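Local coordinates for protein glutathione S-transferase omega-like 2 (Saccharomyces cerevisiae, PDB 5LKB) that uses glutathione to reduce dehydroascorbate and beta-hydroxyethyl disulfide as a one-cysteine thiol transferase, and reacts with glutathionyl-(hydro)quinones, at residues Asp217-Ala229 with Thr293-Cys307. Numbering follows the deposited sequence.
Sequences DSINNGVYKTGFA and TVIRFDPVYVQHFKC
I219 meets T293 methyl to methyl, CG2 to CG2 at 3.7 Å, where helix 205-220 and helix 285-304 come together. At N220, the next residue, a water donates to N220 O and T293 OG1 and also bonds Y301 OH. In the middle of the interface V223 CG2 sits over the centre of the Y301 ring in a CH-pi contact, 3.7 Å from the centroid and 12° off the normal, while V223 CG1 reaches F297 CE2 at 3.9 Å and the sulfur of C307. Both segments belong to the all-helical C-terminal domain of the glutathione transferase fold, and Y224 faces the active site, its hydroxyl bonded to Y346 and its side chain close to that of R15, which binds glutathione. The edge of F305 is directed at the face of Y224 in an offset pair, planes at 65°, with F305 CE2 3.5 Å from Y224 CD1. T226 lays CG2 against C307 SG at 3.7 Å, whereas its OG1 turns back to G222 O. With CG anti to the carbonyl carbon (chi1 -77°), the F305 ring lies against the side-chain-less G227, F305 CD1 3.6 Å from G227 CA. F228 completes the aromatic cluster, taking the F305 edge on its own face, centroids 5.2 Å apart. A leucine in place of F305 would probably lose both aromatic contacts, leaving the Y224 and F228 rings without their shared partner. Beyond the ring, a second water links G227 O with H304 O and K306 NZ.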
ATOM      1  N   ASP A 217       5.657  21.709   4.453  1.00 18.26           N
ATOM      2  CA  ASP A 217       6.829  20.943   4.800  1.00 18.20           C
ATOM      3  C   ASP A 217       6.467  19.516   5.153  1.00 17.82           C
ATOM      4  O   ASP A 217       7.254  18.604   4.883  1.00 18.85           O
ATOM      5  CB  ASP A 217       7.566  21.566   5.980  1.00 19.95           C
ATOM      6  CG  ASP A 217       8.404  22.787   5.561  1.00 24.16           C
ATOM      7  OD1 ASP A 217       9.121  22.756   4.524  1.00 20.83           O
ATOM      8  OD2 ASP A 217       8.310  23.797   6.297  1.00 27.57           O
ATOM      9  N   SER A 218       5.339  19.337   5.826  1.00 19.33           N
ATOM     10  CA  SER A 218       4.984  18.068   6.450  1.00 15.75           C
ATOM     11  C   SER A 218       4.025  17.209   5.629  1.00 17.88           C
ATOM     12  O   SER A 218       3.945  16.016   5.912  1.00 17.43           O
ATOM     13  CB  SER A 218       4.394  18.249   7.852  1.00 17.84           C
ATOM     14  OG  SER A 218       3.061  18.860   7.819  1.00 29.58           O
ATOM     15  N   ILE A 219       3.293  17.753   4.659  1.00 17.27           N
ATOM     16  CA  ILE A 219       2.254  17.017   3.941  1.00 14.99           C
ATOM     17  C   ILE A 219       2.502  17.149   2.452  1.00 14.82           C
ATOM     18  O   ILE A 219       2.759  16.166   1.757  1.00 16.37           O
ATOM     19  CB  ILE A 219       0.851  17.477   4.389  1.00 16.26           C
ATOM     20  CG1 ILE A 219       0.650  17.136   5.881  1.00 18.07           C
ATOM     21  CG2 ILE A 219      -0.228  16.860   3.521  1.00 15.90           C
ATOM     22  CD1 ILE A 219      -0.509  17.694   6.582  1.00 19.39           C
ATOM     23  N   ASN A 220       2.400  18.379   1.924  1.00 14.60           N
ATOM     24  CA  ASN A 220       2.575  18.571   0.485  1.00 15.19           C
ATOM     25  C   ASN A 220       3.908  18.028   0.010  1.00 13.78           C
ATOM     26  O   ASN A 220       3.988  17.206  -0.919  1.00 14.90           O
ATOM     27  CB  ASN A 220       2.456  20.047   0.065  1.00 15.40           C
ATOM     28  CG  ASN A 220       1.122  20.660   0.325  1.00 18.09           C
ATOM     29  OD1 ASN A 220       0.037  20.034   0.228  1.00 18.22           O
ATOM     30  ND2 ASN A 220       1.158  21.948   0.558  1.00 15.31           N
ATOM     31  N   ASN A 221       5.019  18.535   0.609  1.00 15.15           N
ATOM     32  CA  ASN A 221       6.348  18.012   0.363  1.00 13.95           C
ATOM     33  C   ASN A 221       6.686  16.841   1.287  1.00 13.87           C
ATOM     34  O   ASN A 221       7.586  16.072   0.960  1.00 14.99           O
ATOM     35  CB  ASN A 221       7.419  19.124   0.510  1.00 17.54           C
ATOM     36  CG  ASN A 221       8.665  18.797  -0.231  1.00 16.09           C
ATOM     37  OD1 ASN A 221       8.680  18.297  -1.371  1.00 16.67           O
ATOM     38  ND2 ASN A 221       9.801  19.095   0.400  1.00 17.07           N
ATOM     39  N   GLY A 222       5.960  16.701   2.400  1.00 14.85           N
ATOM     40  CA  GLY A 222       6.259  15.604   3.314  1.00 16.06           C
ATOM     41  C   GLY A 222       6.109  14.241   2.659  1.00 15.56           C
ATOM     42  O   GLY A 222       6.943  13.364   2.852  1.00 15.68           O
ATOM     43  N   VAL A 223       5.063  14.080   1.831  1.00 15.35           N
ATOM     44  CA  VAL A 223       4.911  12.772   1.163  1.00 13.23           C
ATOM     45  C   VAL A 223       6.047  12.491   0.206  1.00 13.64           C
ATOM     46  O   VAL A 223       6.455  11.345   0.050  1.00 13.51           O
ATOM     47  CB  VAL A 223       3.561  12.609   0.468  1.00 14.27           C
ATOM     48  CG1 VAL A 223       2.421  12.732   1.470  1.00 14.30           C
ATOM     49  CG2 VAL A 223       3.355  13.622  -0.700  1.00 14.10           C
ATOM     50  N   TYR A 224       6.652  13.530  -0.426  1.00 16.29           N
ATOM     51  CA  TYR A 224       7.756  13.344  -1.355  1.00 13.57           C
ATOM     52  C   TYR A 224       9.074  13.067  -0.630  1.00 12.69           C
ATOM     53  O   TYR A 224       9.833  12.198  -1.047  1.00 15.67           O
ATOM     54  CB  TYR A 224       7.933  14.588  -2.215  1.00 14.18           C
ATOM     55  CG  TYR A 224       6.908  14.704  -3.321  1.00 14.18           C
ATOM     56  CD1 TYR A 224       7.093  14.061  -4.511  1.00 13.82           C
ATOM     57  CD2 TYR A 224       5.822  15.516  -3.191  1.00 17.52           C
ATOM     58  CE1 TYR A 224       6.187  14.170  -5.561  1.00 16.74           C
ATOM     59  CE2 TYR A 224       4.857  15.616  -4.227  1.00 15.90           C
ATOM     60  CZ  TYR A 224       5.089  14.978  -5.439  1.00 16.10           C
ATOM     61  OH  TYR A 224       4.194  15.085  -6.524  1.00 17.95           O
ATOM     62  N   LYS A 225       9.327  13.792   0.477  1.00 14.95           N
ATOM     63  CA  LYS A 225      10.499  13.460   1.305  1.00 15.49           C
ATOM     64  C   LYS A 225      10.423  12.023   1.841  1.00 15.34           C
ATOM     65  O   LYS A 225      11.459  11.354   1.978  1.00 16.29           O
ATOM     66  CB  LYS A 225      10.625  14.494   2.426  1.00 17.78           C
ATOM     67  CG  LYS A 225      10.954  15.923   1.925  1.00 17.76           C
ATOM     68  CD  LYS A 225      11.192  16.901   3.069  1.00 16.53           C
ATOM     69  CE  LYS A 225       9.922  17.198   3.778  1.00 17.85           C
ATOM     70  NZ  LYS A 225      10.093  18.254   4.822  1.00 20.91           N
ATOM     71  N   THR A 226       9.193  11.538   2.097  1.00 13.81           N
ATOM     72  CA  THR A 226       8.988  10.148   2.511  1.00 16.12           C
ATOM     73  C   THR A 226       9.224   9.189   1.348  1.00 15.65           C
ATOM     74  O   THR A 226      10.007   8.254   1.476  1.00 14.78           O
ATOM     75  CB  THR A 226       7.576   9.987   3.072  1.00 15.20           C
ATOM     76  OG1 THR A 226       7.364  10.844   4.184  1.00 15.88           O
ATOM     77  CG2 THR A 226       7.337   8.558   3.500  1.00 15.86           C
ATOM     78  N   GLY A 227       8.542   9.389   0.218  1.00 14.66           N
ATOM     79  CA  GLY A 227       8.571   8.381  -0.825  1.00 15.30           C
ATOM     80  C   GLY A 227       9.842   8.359  -1.629  1.00 15.86           C
ATOM     81  O   GLY A 227      10.202   7.315  -2.182  1.00 17.85           O
ATOM     82  N   PHE A 228      10.501   9.520  -1.752  1.00 14.93           N
ATOM     83  CA  PHE A 228      11.759   9.615  -2.461  1.00 17.54           C
ATOM     84  C   PHE A 228      12.959   9.354  -1.546  1.00 16.92           C
ATOM     85  O   PHE A 228      14.088   9.311  -2.035  1.00 19.86           O
ATOM     86  CB  PHE A 228      11.906  10.994  -3.102  1.00 17.34           C
ATOM     87  CG  PHE A 228      11.046  11.273  -4.325  1.00 18.17           C
ATOM     88  CD1 PHE A 228      10.493  10.269  -5.111  1.00 19.90           C
ATOM     89  CD2 PHE A 228      10.870  12.619  -4.732  1.00 17.26           C
ATOM     90  CE1 PHE A 228       9.797  10.566  -6.264  1.00 18.35           C
ATOM     91  CE2 PHE A 228      10.140  12.906  -5.865  1.00 20.77           C
ATOM     92  CZ  PHE A 228       9.620  11.892  -6.627  1.00 17.81           C
ATOM     93  N   ALA A 229      12.756   9.184  -0.239  1.00 15.91           N
ATOM     94  CA  ALA A 229      13.903   8.796   0.597  1.00 15.15           C
ATOM     95  C   ALA A 229      14.519   7.511   0.086  1.00 18.51           C
ATOM     96  O   ALA A 229      13.818   6.559  -0.310  1.00 18.29           O
ATOM     97  CB  ALA A 229      13.487   8.719   2.032  1.00 16.94           C
ATOM     98  N   THR A 293      -2.736  17.267  -2.379  1.00 13.04           N
ATOM     99  CA  THR A 293      -2.068  16.138  -1.742  1.00 13.85           C
ATOM    100  C   THR A 293      -3.083  15.106  -1.287  1.00 12.29           C
ATOM    101  O   THR A 293      -2.900  13.885  -1.484  1.00 13.52           O
ATOM    102  CB  THR A 293      -1.206  16.595  -0.572  1.00 14.17           C
ATOM    103  OG1 THR A 293      -0.195  17.486  -1.068  1.00 13.78           O
ATOM    104  CG2 THR A 293      -0.537  15.405   0.114  1.00 14.58           C
ATOM    105  N   VAL A 294      -4.087  15.543  -0.524  1.00 11.96           N
ATOM    106  CA  VAL A 294      -5.039  14.615   0.084  1.00 13.44           C
ATOM    107  C   VAL A 294      -5.757  13.784  -0.979  1.00 13.57           C
ATOM    108  O   VAL A 294      -5.928  12.576  -0.796  1.00 12.94           O
ATOM    109  CB  VAL A 294      -6.038  15.321   1.027  1.00 15.40           C
ATOM    110  CG1 VAL A 294      -7.066  14.316   1.635  1.00 14.78           C
ATOM    111  CG2 VAL A 294      -5.317  15.979   2.199  1.00 15.87           C
ATOM    112  N   ILE A 295      -6.116  14.368  -2.135  1.00 12.77           N
ATOM    113  CA  ILE A 295      -6.813  13.621  -3.189  1.00 13.51           C
ATOM    114  C   ILE A 295      -5.945  12.531  -3.817  1.00 12.55           C
ATOM    115  O   ILE A 295      -6.472  11.550  -4.355  1.00 13.34           O
ATOM    116  CB  ILE A 295      -7.398  14.596  -4.249  1.00 12.04           C
ATOM    117  CG1 ILE A 295      -8.576  13.940  -4.974  1.00 14.19           C
ATOM    118  CG2 ILE A 295      -6.361  15.070  -5.214  1.00 12.69           C
ATOM    119  CD1 ILE A 295      -9.806  13.690  -4.143  1.00 12.81           C
ATOM    120  N   ARG A 296      -4.626  12.686  -3.744  1.00 11.94           N
ATOM    121  CA  ARG A 296      -3.641  11.731  -4.249  1.00 13.14           C
ATOM    122  C   ARG A 296      -3.213  10.718  -3.187  1.00 12.17           C
ATOM    123  O   ARG A 296      -2.482   9.752  -3.494  1.00 13.98           O
ATOM    124  CB  ARG A 296      -2.417  12.500  -4.797  1.00 12.13           C
ATOM    125  CG  ARG A 296      -2.687  13.212  -6.080  1.00 12.57           C
ATOM    126  CD  ARG A 296      -1.517  14.151  -6.444  1.00 12.92           C
ATOM    127  NE  ARG A 296      -1.771  14.742  -7.784  1.00 12.56           N
ATOM    128  CZ  ARG A 296      -2.739  15.636  -8.059  1.00 12.85           C
ATOM    129  NH1 ARG A 296      -3.454  16.145  -7.112  1.00 13.13           N
ATOM    130  NH2 ARG A 296      -2.961  15.943  -9.312  1.00 14.31           N
ATOM    131  N   PHE A 297      -3.645  10.925  -1.953  1.00 11.40           N
ATOM    132  CA  PHE A 297      -3.036  10.173  -0.847  1.00 14.43           C
ATOM    133  C   PHE A 297      -3.414   8.706  -0.904  1.00 12.54           C
ATOM    134  O   PHE A 297      -2.518   7.828  -0.923  1.00 13.38           O
ATOM    135  CB  PHE A 297      -3.429  10.802   0.498  1.00 13.27           C
ATOM    136  CG  PHE A 297      -2.541  10.409   1.645  1.00 12.52           C
ATOM    137  CD1 PHE A 297      -2.804   9.271   2.390  1.00 14.51           C
ATOM    138  CD2 PHE A 297      -1.480  11.197   1.997  1.00 14.78           C
ATOM    139  CE1 PHE A 297      -1.967   8.913   3.426  1.00 13.32           C
ATOM    140  CE2 PHE A 297      -0.634  10.814   3.054  1.00 15.72           C
ATOM    141  CZ  PHE A 297      -0.872   9.710   3.768  1.00 13.47           C
ATOM    142  N   ASP A 298      -4.725   8.407  -0.971  1.00 11.93           N
ATOM    143  CA  ASP A 298      -5.113   7.000  -1.036  1.00 12.05           C
ATOM    144  C   ASP A 298      -4.811   6.381  -2.390  1.00 13.45           C
ATOM    145  O   ASP A 298      -4.366   5.219  -2.424  1.00 13.47           O
ATOM    146  CB  ASP A 298      -6.580   6.798  -0.625  1.00 11.23           C
ATOM    147  CG  ASP A 298      -6.835   7.121   0.832  1.00 11.59           C
ATOM    148  OD1 ASP A 298      -5.857   7.400   1.558  1.00 15.10           O
ATOM    149  OD2 ASP A 298      -8.004   7.047   1.281  1.00 14.51           O
ATOM    150  N   PRO A 299      -5.031   7.057  -3.514  1.00 13.24           N
ATOM    151  CA  PRO A 299      -4.728   6.432  -4.814  1.00 13.67           C
ATOM    152  C   PRO A 299      -3.265   6.125  -5.067  1.00 14.44           C
ATOM    153  O   PRO A 299      -2.969   5.200  -5.840  1.00 14.63           O
ATOM    154  CB  PRO A 299      -5.280   7.467  -5.818  1.00 13.89           C
ATOM    155  CG  PRO A 299      -6.383   8.103  -5.113  1.00 13.46           C
ATOM    156  CD  PRO A 299      -5.895   8.240  -3.681  1.00 12.19           C
ATOM    157  N   VAL A 300      -2.335   6.936  -4.531  1.00 14.39           N
ATOM    158  CA  VAL A 300      -0.895   6.808  -4.795  1.00 14.42           C
ATOM    159  C   VAL A 300      -0.038   6.823  -3.533  1.00 13.76           C
ATOM    160  O   VAL A 300       0.832   5.967  -3.353  1.00 14.51           O
ATOM    161  CB  VAL A 300      -0.414   7.929  -5.752  1.00 17.19           C
ATOM    162  CG1 VAL A 300       1.122   7.970  -5.758  1.00 18.68           C
ATOM    163  CG2 VAL A 300      -1.006   7.650  -7.123  1.00 19.53           C
ATOM    164  N   TYR A 301      -0.150   7.832  -2.687  1.00 13.26           N
ATOM    165  CA  TYR A 301       0.903   8.041  -1.705  1.00 12.84           C
ATOM    166  C   TYR A 301       1.003   6.879  -0.690  1.00 13.38           C
ATOM    167  O   TYR A 301       2.096   6.567  -0.218  1.00 13.90           O
ATOM    168  CB  TYR A 301       0.751   9.360  -0.990  1.00 14.20           C
ATOM    169  CG  TYR A 301       0.870  10.567  -1.917  1.00 13.11           C
ATOM    170  CD1 TYR A 301       1.732  10.584  -3.024  1.00 12.65           C
ATOM    171  CD2 TYR A 301       0.123  11.686  -1.659  1.00 12.06           C
ATOM    172  CE1 TYR A 301       1.849  11.736  -3.838  1.00 13.68           C
ATOM    173  CE2 TYR A 301       0.242  12.825  -2.439  1.00 13.59           C
ATOM    174  CZ  TYR A 301       1.097  12.820  -3.516  1.00 15.94           C
ATOM    175  OH  TYR A 301       1.234  13.928  -4.340  1.00 15.67           O
ATOM    176  N   VAL A 302      -0.119   6.261  -0.335  1.00 11.95           N
ATOM    177  CA  VAL A 302      -0.116   5.120   0.586  1.00 12.80           C
ATOM    178  C   VAL A 302       0.775   3.976   0.064  1.00 12.83           C
ATOM    179  O   VAL A 302       1.751   3.586   0.727  1.00 13.63           O
ATOM    180  CB  VAL A 302      -1.544   4.641   0.863  1.00 11.35           C
ATOM    181  CG1 VAL A 302      -1.542   3.305   1.628  1.00 13.50           C
ATOM    182  CG2 VAL A 302      -2.277   5.643   1.706  1.00 12.58           C
ATOM    183  N   GLN A 303       0.493   3.451  -1.117  1.00 13.57           N
ATOM    184  CA  GLN A 303       1.265   2.331  -1.642  1.00 12.29           C
ATOM    185  C   GLN A 303       2.615   2.740  -2.174  1.00 12.72           C
ATOM    186  O   GLN A 303       3.626   2.047  -1.959  1.00 13.62           O
ATOM    187  CB  GLN A 303       0.479   1.609  -2.727  1.00 13.53           C
ATOM    188  CG  GLN A 303       1.019   0.310  -3.234  1.00 13.99           C
ATOM    189  CD  GLN A 303       2.197   0.412  -4.160  1.00 14.34           C
ATOM    190  OE1 GLN A 303       2.312   1.342  -4.953  1.00 13.56           O
ATOM    191  NE2 GLN A 303       3.097  -0.554  -4.071  1.00 14.28           N
ATOM    192  N   HIS A 304       2.639   3.799  -2.953  1.00 13.35           N
ATOM    193  CA  HIS A 304       3.760   4.115  -3.791  1.00 14.01           C
ATOM    194  C   HIS A 304       4.814   4.876  -3.014  1.00 12.87           C
ATOM    195  O   HIS A 304       6.038   4.631  -3.206  1.00 14.00           O
ATOM    196  CB  HIS A 304       3.291   4.966  -4.965  1.00 13.24           C
ATOM    197  CG  HIS A 304       4.375   5.338  -5.924  1.00 11.72           C
ATOM    198  ND1 HIS A 304       4.953   4.449  -6.819  1.00 14.53           N
ATOM    199  CD2 HIS A 304       4.935   6.554  -6.161  1.00 16.76           C
ATOM    200  CE1 HIS A 304       5.869   5.110  -7.525  1.00 14.56           C
ATOM    201  NE2 HIS A 304       5.885   6.375  -7.125  1.00 14.53           N
ATOM    202  N   PHE A 305       4.410   5.831  -2.192  1.00 12.92           N
ATOM    203  CA  PHE A 305       5.339   6.555  -1.331  1.00 12.58           C
ATOM    204  C   PHE A 305       5.395   5.975   0.090  1.00 13.89           C
ATOM    205  O   PHE A 305       6.065   6.519   0.969  1.00 15.42           O
ATOM    206  CB  PHE A 305       4.997   8.060  -1.261  1.00 13.96           C
ATOM    207  CG  PHE A 305       5.418   8.875  -2.484  1.00 13.50           C
ATOM    208  CD1 PHE A 305       6.228   8.345  -3.519  1.00 12.61           C
ATOM    209  CD2 PHE A 305       5.072  10.226  -2.580  1.00 13.47           C
ATOM    210  CE1 PHE A 305       6.684   9.116  -4.622  1.00 15.00           C
ATOM    211  CE2 PHE A 305       5.544  11.002  -3.633  1.00 14.00           C
ATOM    212  CZ  PHE A 305       6.325  10.438  -4.687  1.00 15.92           C
ATOM    213  N   LYS A 306       4.754   4.839   0.333  1.00 12.17           N
ATOM    214  CA  LYS A 306       4.847   4.127   1.598  1.00 12.60           C
ATOM    215  C   LYS A 306       4.354   4.947   2.766  1.00 12.99           C
ATOM    216  O   LYS A 306       4.746   4.725   3.928  1.00 14.43           O
ATOM    217  CB  LYS A 306       6.248   3.520   1.847  1.00 14.26           C
ATOM    218  CG  LYS A 306       6.791   2.716   0.681  1.00 14.76           C
ATOM    219  CD  LYS A 306       8.214   2.223   0.997  1.00 15.81           C
ATOM    220  CE  LYS A 306       8.720   1.324  -0.154  1.00 19.89           C
ATOM    221  NZ  LYS A 306       8.744   1.839  -1.608  1.00 19.64           N
ATOM    222  N   CYS A 307       3.362   5.825   2.504  1.00 13.44           N
ATOM    223  CA  CYS A 307       2.789   6.658   3.533  1.00 13.13           C
ATOM    224  C   CYS A 307       1.566   5.935   4.052  1.00 11.66           C
ATOM    225  O   CYS A 307       0.424   6.268   3.769  1.00 14.53           O
ATOM    226  CB  CYS A 307       2.382   7.959   2.887  1.00 12.23           C
ATOM    227  SG  CYS A 307       3.807   9.090   2.550  1.00 15.91           S
TER
HETATM  228  O   HOH W   1       1.861  16.403  -2.555  1.00 16.18           O
HETATM  229  O   HOH W   2       8.523   4.997  -1.831  1.00 18.03           O